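Local coordinates for Lin2111 protein (Listeria innocua, PDB 3EDP), which is of unknown function but, as a GntR-family protein, probably binds DNA and regulates transcription, at residues A79-G87 and Q154-N162; T139-Y150 and P216-E224. All coordinates share one frame; numbering follows the deposited sequence.

Interaction 1 of 2, residues A79-G87 and Q154-N162; sequences AQNILEMTG and QAKDFQIIN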
loop_
_atom_site.group_PDB
_atom_site.type_symbol
_atom_site.label_atom_id
_atom_site.label_comp_id
_atom_site.label_asym_id
_atom_site.label_seq_id
_atom_site.Cartn_x
_atom_site.Cartn_y
_atom_site.Cartn_z
ATOM N N ALA A 79 -28.295 -10.232 0.199
ATOM C CA ALA A 79 -27.971 -10.166 1.614
ATOM C C ALA A 79 -26.836 -11.129 1.912
ATOM O O ALA A 79 -25.942 -10.832 2.709
ATOM C CB ALA A 79 -29.195 -10.503 2.454
ATOM N N GLN A 80 -26.867 -12.280 1.252
ATOM C CA GLN A 80 -25.854 -13.304 1.478
ATOM C C GLN A 80 -24.475 -12.852 0.996
ATOM O O GLN A 80 -23.475 -13.019 1.696
ATOM C CB GLN A 80 -26.247 -14.619 0.794
ATOM C CG GLN A 80 -25.325 -15.773 1.144
ATOM C CD GLN A 80 -25.157 -15.943 2.643
ATOM O OE1 GLN A 80 -24.036 -16.052 3.148
ATOM N NE2 GLN A 80 -26.272 -15.953 3.368
ATOM N N ASN A 81 -24.424 -12.299 -0.209
ATOM C CA ASN A 81 -23.160 -11.851 -0.774
ATOM C C ASN A 81 -22.545 -10.721 0.043
ATOM O O ASN A 81 -21.333 -10.688 0.255
ATOM C CB ASN A 81 -23.324 -11.463 -2.248
ATOM C CG ASN A 81 -23.393 -12.686 -3.165
ATOM O OD1 ASN A 81 -23.088 -13.813 -2.748
ATOM N ND2 ASN A 81 -23.789 -12.468 -4.417
ATOM N N ILE A 82 -23.385 -9.810 0.517
ATOM C CA ILE A 82 -22.907 -8.709 1.341
ATOM C C ILE A 82 -22.282 -9.252 2.615
ATOM O O ILE A 82 -21.179 -8.847 3.001
ATOM C CB ILE A 82 -24.022 -7.702 1.658
ATOM C CG1 ILE A 82 -24.349 -6.879 0.410
ATOM C CG2 ILE A 82 -23.593 -6.772 2.774
ATOM C CD1 ILE A 82 -25.729 -6.207 0.451
ATOM N N LEU A 83 -22.980 -10.189 3.247
ATOM C CA LEU A 83 -22.461 -10.872 4.429
ATOM C C LEU A 83 -21.108 -11.524 4.134
ATOM O O LEU A 83 -20.189 -11.451 4.940
ATOM C CB LEU A 83 -23.458 -11.932 4.909
ATOM C CG LEU A 83 -23.063 -12.710 6.165
ATOM C CD1 LEU A 83 -22.666 -11.762 7.291
ATOM C CD2 LEU A 83 -24.196 -13.630 6.603
ATOM N N GLU A 84 -20.997 -12.163 2.972
ATOM C CA GLU A 84 -19.753 -12.808 2.552
ATOM C C GLU A 84 -18.617 -11.809 2.311
ATOM O O GLU A 84 -17.458 -12.081 2.635
ATOM C CB GLU A 84 -19.988 -13.616 1.275
ATOM C CG GLU A 84 -20.543 -15.010 1.499
ATOM C CD GLU A 84 -19.460 -16.068 1.488
ATOM O OE1 GLU A 84 -18.302 -15.738 1.829
ATOM O OE2 GLU A 84 -19.764 -17.225 1.128
HETATM N N MSE A 85 -18.948 -10.660 1.731
HETATM C CA MSE A 85 -17.922 -9.707 1.314
HETATM C C MSE A 85 -17.422 -8.806 2.440
HETATM O O MSE A 85 -16.272 -8.364 2.432
HETATM C CB MSE A 85 -18.442 -8.846 0.161
HETATM C CG MSE A 85 -18.695 -9.630 -1.115
HETATM SE SE MSE A 85 -19.892 -8.692 -2.347
HETATM C CE MSE A 85 -18.604 -7.583 -3.291
ATOM N N THR A 86 -18.291 -8.523 3.403
ATOM C CA THR A 86 -17.988 -7.517 4.408
ATOM C C THR A 86 -18.174 -8.050 5.821
ATOM O O THR A 86 -17.745 -7.424 6.779
ATOM C CB THR A 86 -18.894 -6.289 4.224
ATOM O OG1 THR A 86 -20.241 -6.628 4.592
ATOM C CG2 THR A 86 -18.875 -5.839 2.779
ATOM N N GLY A 87 -18.835 -9.198 5.945
ATOM C CA GLY A 87 -19.093 -9.795 7.246
ATOM C C GLY A 87 -20.280 -9.166 7.963
ATOM O O GLY A 87 -20.513 -9.421 9.146
ATOM N N GLN A 154 -15.774 -15.782 -7.633
ATOM C CA GLN A 154 -17.218 -15.571 -7.602
ATOM C C GLN A 154 -17.511 -14.357 -6.722
ATOM O O GLN A 154 -16.602 -13.827 -6.078
ATOM C CB GLN A 154 -17.936 -16.810 -7.070
ATOM C CG GLN A 154 -17.632 -18.060 -7.877
ATOM C CD GLN A 154 -18.179 -19.319 -7.239
ATOM O OE1 GLN A 154 -19.146 -19.275 -6.476
ATOM N NE2 GLN A 154 -17.560 -20.454 -7.550
ATOM N N ALA A 155 -18.770 -13.921 -6.696
ATOM C CA ALA A 155 -19.170 -12.740 -5.934
ATOM C C ALA A 155 -18.692 -12.773 -4.479
ATOM O O ALA A 155 -18.142 -11.793 -3.977
ATOM C CB ALA A 155 -20.683 -12.552 -5.993
ATOM N N LYS A 156 -18.903 -13.906 -3.816
ATOM C CA LYS A 156 -18.555 -14.058 -2.407
ATOM C C LYS A 156 -17.044 -14.036 -2.142
ATOM O O LYS A 156 -16.615 -13.950 -0.993
ATOM C CB LYS A 156 -19.155 -15.352 -1.857
ATOM C CG LYS A 156 -18.852 -16.576 -2.695
ATOM C CD LYS A 156 -19.751 -17.743 -2.295
ATOM C CE LYS A 156 -19.606 -18.920 -3.249
ATOM N NZ LYS A 156 -18.220 -19.460 -3.260
ATOM N N ASP A 157 -16.243 -14.131 -3.200
ATOM C CA ASP A 157 -14.796 -14.111 -3.052
ATOM C C ASP A 157 -14.249 -12.692 -2.980
ATOM O O ASP A 157 -13.107 -12.487 -2.585
ATOM C CB ASP A 157 -14.139 -14.872 -4.204
ATOM C CG ASP A 157 -14.483 -16.349 -4.189
ATOM O OD1 ASP A 157 -14.370 -16.960 -3.104
ATOM O OD2 ASP A 157 -14.894 -16.877 -5.248
ATOM N N PHE A 158 -15.063 -11.716 -3.367
ATOM C CA PHE A 158 -14.610 -10.331 -3.357
ATOM C C PHE A 158 -14.731 -9.726 -1.962
ATOM O O PHE A 158 -15.424 -8.722 -1.749
ATOM C CB PHE A 158 -15.356 -9.499 -4.407
ATOM C CG PHE A 158 -15.008 -9.868 -5.819
ATOM C CD1 PHE A 158 -14.045 -9.159 -6.519
ATOM C CD2 PHE A 158 -15.624 -10.944 -6.440
ATOM C CE1 PHE A 158 -13.715 -9.513 -7.819
ATOM C CE2 PHE A 158 -15.302 -11.294 -7.735
ATOM C CZ PHE A 158 -14.345 -10.583 -8.424
ATOM N N GLN A 159 -14.060 -10.360 -1.004
ATOM C CA GLN A 159 -14.040 -9.856 0.363
ATOM C C GLN A 159 -13.252 -8.558 0.400
ATOM O O GLN A 159 -12.148 -8.484 -0.143
ATOM C CB GLN A 159 -13.433 -10.893 1.312
ATOM C CG GLN A 159 -14.121 -12.254 1.219
ATOM C CD GLN A 159 -13.639 -13.236 2.280
ATOM O OE1 GLN A 159 -12.513 -13.136 2.777
ATOM N NE2 GLN A 159 -14.492 -14.189 2.630
ATOM N N ILE A 160 -13.822 -7.527 1.013
ATOM C CA ILE A 160 -13.151 -6.228 1.048
ATOM C C ILE A 160 -12.678 -5.812 2.438
ATOM O O ILE A 160 -12.421 -4.638 2.675
ATOM C CB ILE A 160 -14.021 -5.105 0.445
ATOM C CG1 ILE A 160 -15.310 -4.938 1.254
ATOM C CG2 ILE A 160 -14.297 -5.378 -1.027
ATOM C CD1 ILE A 160 -16.117 -3.710 0.868
ATOM N N ILE A 161 -12.572 -6.773 3.349
ATOM C CA ILE A 161 -12.032 -6.521 4.683
ATOM C C ILE A 161 -10.568 -6.066 4.559
ATOM O O ILE A 161 -10.147 -5.105 5.193
ATOM C CB ILE A 161 -12.085 -7.800 5.555
ATOM C CG1 ILE A 161 -13.534 -8.257 5.746
ATOM C CG2 ILE A 161 -11.398 -7.573 6.899
ATOM C CD1 ILE A 161 -14.461 -7.154 6.238
ATOM N N ASN A 162 -9.811 -6.762 3.718
ATOM C CA ASN A 162 -8.399 -6.470 3.509
ATOM C C ASN A 162 -8.105 -6.351 2.015
ATOM O O ASN A 162 -8.093 -7.353 1.287
ATOM C CB ASN A 162 -7.546 -7.577 4.142
ATOM C CG ASN A 162 -6.036 -7.283 4.086
ATOM O OD1 ASN A 162 -5.237 -7.960 4.738
ATOM N ND2 ASN A 162 -5.650 -6.288 3.308
#
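M85 of helix 79-86 packs on F158 and bonds to I160, so its side chain and backbone both take part. The contact joins this helix to the 154-162 loop of the UTRA domain, which runs through a 3-10 segment at 155-157 and an inverse gamma turn centred on F158. The single hydrogen bond between the segments runs from I160 N to M85 O, 3.0 Å long and nearly straight at 164°. It lies in the plane of the carbonyl. Q159 CA adds a CA-H...O contact to the same oxygen. The selenomethionine side chain lies alongside F158. M85 CE meets F158 CB at 3.9 Å, and M85 CG lies 3.5 Å from F158 O. The M85 chain bends at its last torsion (chi3 86°), which brings CE to F158. E84 and K156 run side by side. The E84 carboxylate lies against the aliphatic part of K156, with E84 CD 3.4 Å from K156 CB. Their charged ends, E84 OE2 and K156 NZ, stay 5.2 Å apart. N81 lays its ND2 against A155 CB, while that amide donates to K76 O. In the next shell, I101 and F104 of strand 99-108 back M85, and F104 and Y126 meet the F158 ring. K99 NZ bonds to the carbonyls of I160 and I161. At the helix C-terminus, T86 OG1 bonds to I82 O at 2.9 Å, and I161 CD1 comes to 3.3 Å from T86 O.

Interaction 2 of 2, residues T139-Y150 and P216-E224; sequences TLDRLILPLGLY and PIAIQYHYE
D141 and H222 are neighbours, with Q220, on one face of two antiparallel strands central in the six-stranded UTRA sheet. The D141 carboxylate and H222 ring planes are 48° apart. H222 ND1 donates to D141 OD2 at 2.7 Å, from the syn side but 32° out of the carboxylate plane. That oxygen lies in the plane of the imidazole. CG of H222 is anti to the backbone N (chi1 170°), which turns the ring to D141. At its other nitrogen, H222 NE2 gives a 2.7 Å bond to E224 OE2. Q220 NE2 reaches D141 OD1 at 2.6 Å, but this bond is bent and weak. On the other face, the R142 guanidinium lies obliquely to the Y221 ring, with R142 NH1 3.8 Å from Y221 CD2. R142 NH2 makes its salt bridge to E189. The Y223 ring turns its edge to L140 O. Backbone pairs such as R142 with Y221 hold the strands in register. Beyond them, L145 CD2 packs tightly at 3.4 Å on CB of A218, which with I217 forms a classic beta bulge against strand 201-211. The bonding is consistent with a doubly protonated, positively charged H222, which the two acids would probably favour.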
loop_
_atom_site.group_PDB
_atom_site.type_symbol
_atom_site.label_atom_id
_atom_site.label_comp_id
_atom_site.label_asym_id
_atom_site.label_seq_id
_atom_site.Cartn_x
_atom_site.Cartn_y
_atom_site.Cartn_z
ATOM N N THR A 139 -15.493 7.979 4.281
ATOM C CA THR A 139 -14.561 7.872 3.178
ATOM C C THR A 139 -15.183 7.034 2.070
ATOM O O THR A 139 -16.121 6.265 2.299
ATOM C CB THR A 139 -13.246 7.227 3.614
ATOM O OG1 THR A 139 -13.497 5.881 4.033
ATOM C CG2 THR A 139 -12.607 8.025 4.770
ATOM N N LEU A 140 -14.649 7.181 0.868
ATOM C CA LEU A 140 -15.184 6.479 -0.284
ATOM C C LEU A 140 -14.050 5.786 -1.024
ATOM O O LEU A 140 -13.015 6.393 -1.303
ATOM C CB LEU A 140 -15.898 7.466 -1.209
ATOM C CG LEU A 140 -16.337 6.936 -2.569
ATOM C CD1 LEU A 140 -17.494 5.979 -2.387
ATOM C CD2 LEU A 140 -16.750 8.092 -3.465
ATOM N N ASP A 141 -14.239 4.510 -1.327
ATOM C CA ASP A 141 -13.242 3.760 -2.073
ATOM C C ASP A 141 -13.815 3.238 -3.368
ATOM O O ASP A 141 -14.961 2.796 -3.418
ATOM C CB ASP A 141 -12.690 2.591 -1.250
ATOM C CG ASP A 141 -11.609 3.025 -0.285
ATOM O OD1 ASP A 141 -10.431 2.688 -0.525
ATOM O OD2 ASP A 141 -11.932 3.723 0.699
ATOM N N ARG A 142 -13.010 3.302 -4.420
ATOM C CA ARG A 142 -13.362 2.662 -5.674
ATOM C C ARG A 142 -12.211 1.762 -6.116
ATOM O O ARG A 142 -11.050 2.185 -6.146
ATOM C CB ARG A 142 -13.721 3.698 -6.741
ATOM C CG ARG A 142 -13.537 3.208 -8.170
ATOM C CD ARG A 142 -14.724 3.568 -9.064
ATOM N NE ARG A 142 -15.396 4.804 -8.663
ATOM C CZ ARG A 142 -14.849 6.018 -8.718
ATOM N NH1 ARG A 142 -13.596 6.173 -9.140
ATOM N NH2 ARG A 142 -15.550 7.077 -8.331
ATOM N N LEU A 143 -12.551 0.516 -6.427
ATOM C CA LEU A 143 -11.598 -0.498 -6.871
ATOM C C LEU A 143 -11.928 -0.958 -8.285
ATOM O O LEU A 143 -13.100 -1.172 -8.632
ATOM C CB LEU A 143 -11.685 -1.724 -5.972
ATOM C CG LEU A 143 -10.844 -1.870 -4.713
ATOM C CD1 LEU A 143 -11.264 -0.859 -3.661
ATOM C CD2 LEU A 143 -10.984 -3.297 -4.197
ATOM N N ILE A 144 -10.890 -1.127 -9.089
ATOM C CA ILE A 144 -11.029 -1.640 -10.439
ATOM C C ILE A 144 -10.137 -2.875 -10.592
ATOM O O ILE A 144 -8.927 -2.798 -10.390
ATOM C CB ILE A 144 -10.633 -0.581 -11.481
ATOM C CG1 ILE A 144 -11.416 0.717 -11.255
ATOM C CG2 ILE A 144 -10.855 -1.114 -12.896
ATOM C CD1 ILE A 144 -12.900 0.624 -11.577
ATOM N N LEU A 145 -10.746 -4.009 -10.927
ATOM C CA LEU A 145 -10.034 -5.277 -11.105
ATOM C C LEU A 145 -10.412 -5.893 -12.448
ATOM O O LEU A 145 -11.556 -6.266 -12.648
ATOM C CB LEU A 145 -10.433 -6.268 -10.011
ATOM C CG LEU A 145 -10.281 -5.894 -8.535
ATOM C CD1 LEU A 145 -10.834 -7.007 -7.642
ATOM C CD2 LEU A 145 -8.839 -5.639 -8.207
ATOM N N PRO A 146 -9.450 -6.008 -13.375
ATOM C CA PRO A 146 -9.764 -6.620 -14.674
ATOM C C PRO A 146 -10.197 -8.078 -14.531
ATOM O O PRO A 146 -9.580 -8.854 -13.796
ATOM C CB PRO A 146 -8.437 -6.529 -15.438
ATOM C CG PRO A 146 -7.675 -5.433 -14.747
ATOM C CD PRO A 146 -8.057 -5.544 -13.305
ATOM N N LEU A 147 -11.270 -8.428 -15.233
ATOM C CA LEU A 147 -11.825 -9.771 -15.227
ATOM C C LEU A 147 -10.786 -10.828 -15.544
ATOM O O LEU A 147 -10.707 -11.843 -14.861
ATOM C CB LEU A 147 -12.961 -9.870 -16.244
ATOM C CG LEU A 147 -14.370 -9.673 -15.703
ATOM C CD1 LEU A 147 -14.782 -10.895 -14.905
ATOM C CD2 LEU A 147 -14.452 -8.402 -14.865
ATOM N N GLY A 148 -10.003 -10.583 -16.591
ATOM C CA GLY A 148 -8.979 -11.519 -17.032
ATOM C C GLY A 148 -7.867 -11.769 -16.026
ATOM O O GLY A 148 -7.078 -12.694 -16.185
ATOM N N LEU A 149 -7.798 -10.938 -14.992
ATOM C CA LEU A 149 -6.773 -11.071 -13.966
ATOM C C LEU A 149 -7.360 -11.693 -12.698
ATOM O O LEU A 149 -6.627 -12.187 -11.842
ATOM C CB LEU A 149 -6.168 -9.698 -13.648
ATOM C CG LEU A 149 -4.927 -9.234 -14.421
ATOM C CD1 LEU A 149 -4.798 -9.903 -15.781
ATOM C CD2 LEU A 149 -4.895 -7.720 -14.547
ATOM N N TYR A 150 -8.684 -11.638 -12.570
ATOM C CA TYR A 150 -9.387 -12.277 -11.454
ATOM C C TYR A 150 -10.498 -13.217 -11.962
ATOM O O TYR A 150 -11.627 -13.182 -11.467
ATOM C CB TYR A 150 -9.944 -11.215 -10.489
ATOM C CG TYR A 150 -8.854 -10.334 -9.907
ATOM C CD1 TYR A 150 -8.387 -10.530 -8.613
ATOM C CD2 TYR A 150 -8.266 -9.330 -10.669
ATOM C CE1 TYR A 150 -7.381 -9.740 -8.086
ATOM C CE2 TYR A 150 -7.251 -8.540 -10.151
ATOM C CZ TYR A 150 -6.816 -8.749 -8.859
ATOM O OH TYR A 150 -5.806 -7.972 -8.339
ATOM N N PRO A 216 0.361 -3.964 -14.120
ATOM C CA PRO A 216 -0.697 -3.485 -13.222
ATOM C C PRO A 216 -1.793 -4.536 -13.136
ATOM O O PRO A 216 -2.207 -5.066 -14.163
ATOM C CB PRO A 216 -1.231 -2.235 -13.933
ATOM C CG PRO A 216 -0.230 -1.918 -15.013
ATOM C CD PRO A 216 0.370 -3.233 -15.397
ATOM N N ILE A 217 -2.238 -4.851 -11.927
ATOM C CA ILE A 217 -3.280 -5.852 -11.745
ATOM C C ILE A 217 -4.517 -5.263 -11.086
ATOM O O ILE A 217 -5.601 -5.853 -11.149
ATOM C CB ILE A 217 -2.780 -7.063 -10.917
ATOM C CG1 ILE A 217 -2.359 -6.617 -9.515
ATOM C CG2 ILE A 217 -1.628 -7.773 -11.640
ATOM C CD1 ILE A 217 -1.867 -7.760 -8.631
ATOM N N ALA A 218 -4.370 -4.097 -10.464
ATOM C CA ALA A 218 -5.506 -3.477 -9.782
ATOM C C ALA A 218 -5.310 -1.980 -9.563
ATOM O O ALA A 218 -4.185 -1.496 -9.460
ATOM C CB ALA A 218 -5.776 -4.174 -8.455
ATOM N N ILE A 219 -6.417 -1.254 -9.499
ATOM C CA ILE A 219 -6.386 0.168 -9.196
ATOM C C ILE A 219 -7.363 0.469 -8.080
ATOM O O ILE A 219 -8.481 -0.061 -8.065
ATOM C CB ILE A 219 -6.811 1.016 -10.406
ATOM C CG1 ILE A 219 -5.857 0.803 -11.577
ATOM C CG2 ILE A 219 -6.861 2.487 -10.023
ATOM C CD1 ILE A 219 -6.371 1.384 -12.867
ATOM N N GLN A 220 -6.950 1.333 -7.161
ATOM C CA GLN A 220 -7.827 1.808 -6.092
ATOM C C GLN A 220 -7.774 3.323 -5.971
ATOM O O GLN A 220 -6.705 3.926 -6.065
ATOM C CB GLN A 220 -7.421 1.191 -4.760
ATOM C CG GLN A 220 -8.291 1.613 -3.579
ATOM C CD GLN A 220 -7.906 0.858 -2.309
ATOM O OE1 GLN A 220 -6.807 0.321 -2.215
ATOM N NE2 GLN A 220 -8.819 0.794 -1.346
ATOM N N TYR A 221 -8.937 3.935 -5.785
ATOM C CA TYR A 221 -9.018 5.357 -5.500
ATOM C C TYR A 221 -9.686 5.487 -4.153
ATOM O O TYR A 221 -10.756 4.931 -3.931
ATOM C CB TYR A 221 -9.834 6.102 -6.559
ATOM C CG TYR A 221 -9.281 5.982 -7.954
ATOM C CD1 TYR A 221 -8.108 6.633 -8.315
ATOM C CD2 TYR A 221 -9.928 5.212 -8.914
ATOM C CE1 TYR A 221 -7.594 6.523 -9.599
ATOM C CE2 TYR A 221 -9.426 5.101 -10.197
ATOM C CZ TYR A 221 -8.261 5.763 -10.535
ATOM O OH TYR A 221 -7.759 5.653 -11.809
ATOM N N HIS A 222 -9.033 6.200 -3.244
ATOM C CA HIS A 222 -9.562 6.403 -1.907
ATOM C C HIS A 222 -9.716 7.902 -1.671
ATOM O O HIS A 222 -8.812 8.681 -1.979
ATOM C CB HIS A 222 -8.619 5.775 -0.874
ATOM C CG HIS A 222 -8.956 6.123 0.542
ATOM N ND1 HIS A 222 -9.976 5.506 1.238
ATOM C CD2 HIS A 222 -8.410 7.021 1.396
ATOM C CE1 HIS A 222 -10.044 6.009 2.457
ATOM N NE2 HIS A 222 -9.106 6.931 2.579
ATOM N N TYR A 223 -10.862 8.303 -1.138
ATOM C CA TYR A 223 -11.165 9.722 -0.954
ATOM C C TYR A 223 -11.454 10.024 0.506
ATOM O O TYR A 223 -12.185 9.276 1.165
ATOM C CB TYR A 223 -12.394 10.125 -1.774
ATOM C CG TYR A 223 -12.266 9.911 -3.267
ATOM C CD1 TYR A 223 -11.836 10.937 -4.099
ATOM C CD2 TYR A 223 -12.587 8.688 -3.843
ATOM C CE1 TYR A 223 -11.729 10.751 -5.462
ATOM C CE2 TYR A 223 -12.476 8.490 -5.204
ATOM C CZ TYR A 223 -12.047 9.525 -6.008
ATOM O OH TYR A 223 -11.942 9.341 -7.364
ATOM N N GLU A 224 -10.898 11.131 0.999
ATOM C CA GLU A 224 -11.158 11.582 2.361
ATOM C C GLU A 224 -11.354 13.087 2.386
ATOM O O GLU A 224 -10.697 13.824 1.649
ATOM C CB GLU A 224 -9.985 11.258 3.288
ATOM C CG GLU A 224 -9.780 9.791 3.582
ATOM C CD GLU A 224 -8.577 9.540 4.490
ATOM O OE1 GLU A 224 -7.997 10.518 5.023
ATOM O OE2 GLU A 224 -8.214 8.363 4.675
#

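Overall arrangement
Interactions 1 and 2 have centres 16 Å apart and meet directly. F158 CE1 of interaction 1 packs on L145 CD1 of interaction 2 at 3.8 Å. The 154-162 loop follows shortly after the 139-150 segment, so one run of chain serves both contacts. Interaction 2 builds the middle of the UTRA sheet. In interaction 1, helix 79-86 packs on strand 99-108 of that sheet, while the 154-162 loop reaches strand 124-134. Strand 124-134 links the two, since it pairs with strand 137-146 and also touches F158 and I160. A glycerol, probably from the crystallisation liquor, lies about 5 Å from the R142 side chain. It may mark a pocket on that face, but no ligand is established.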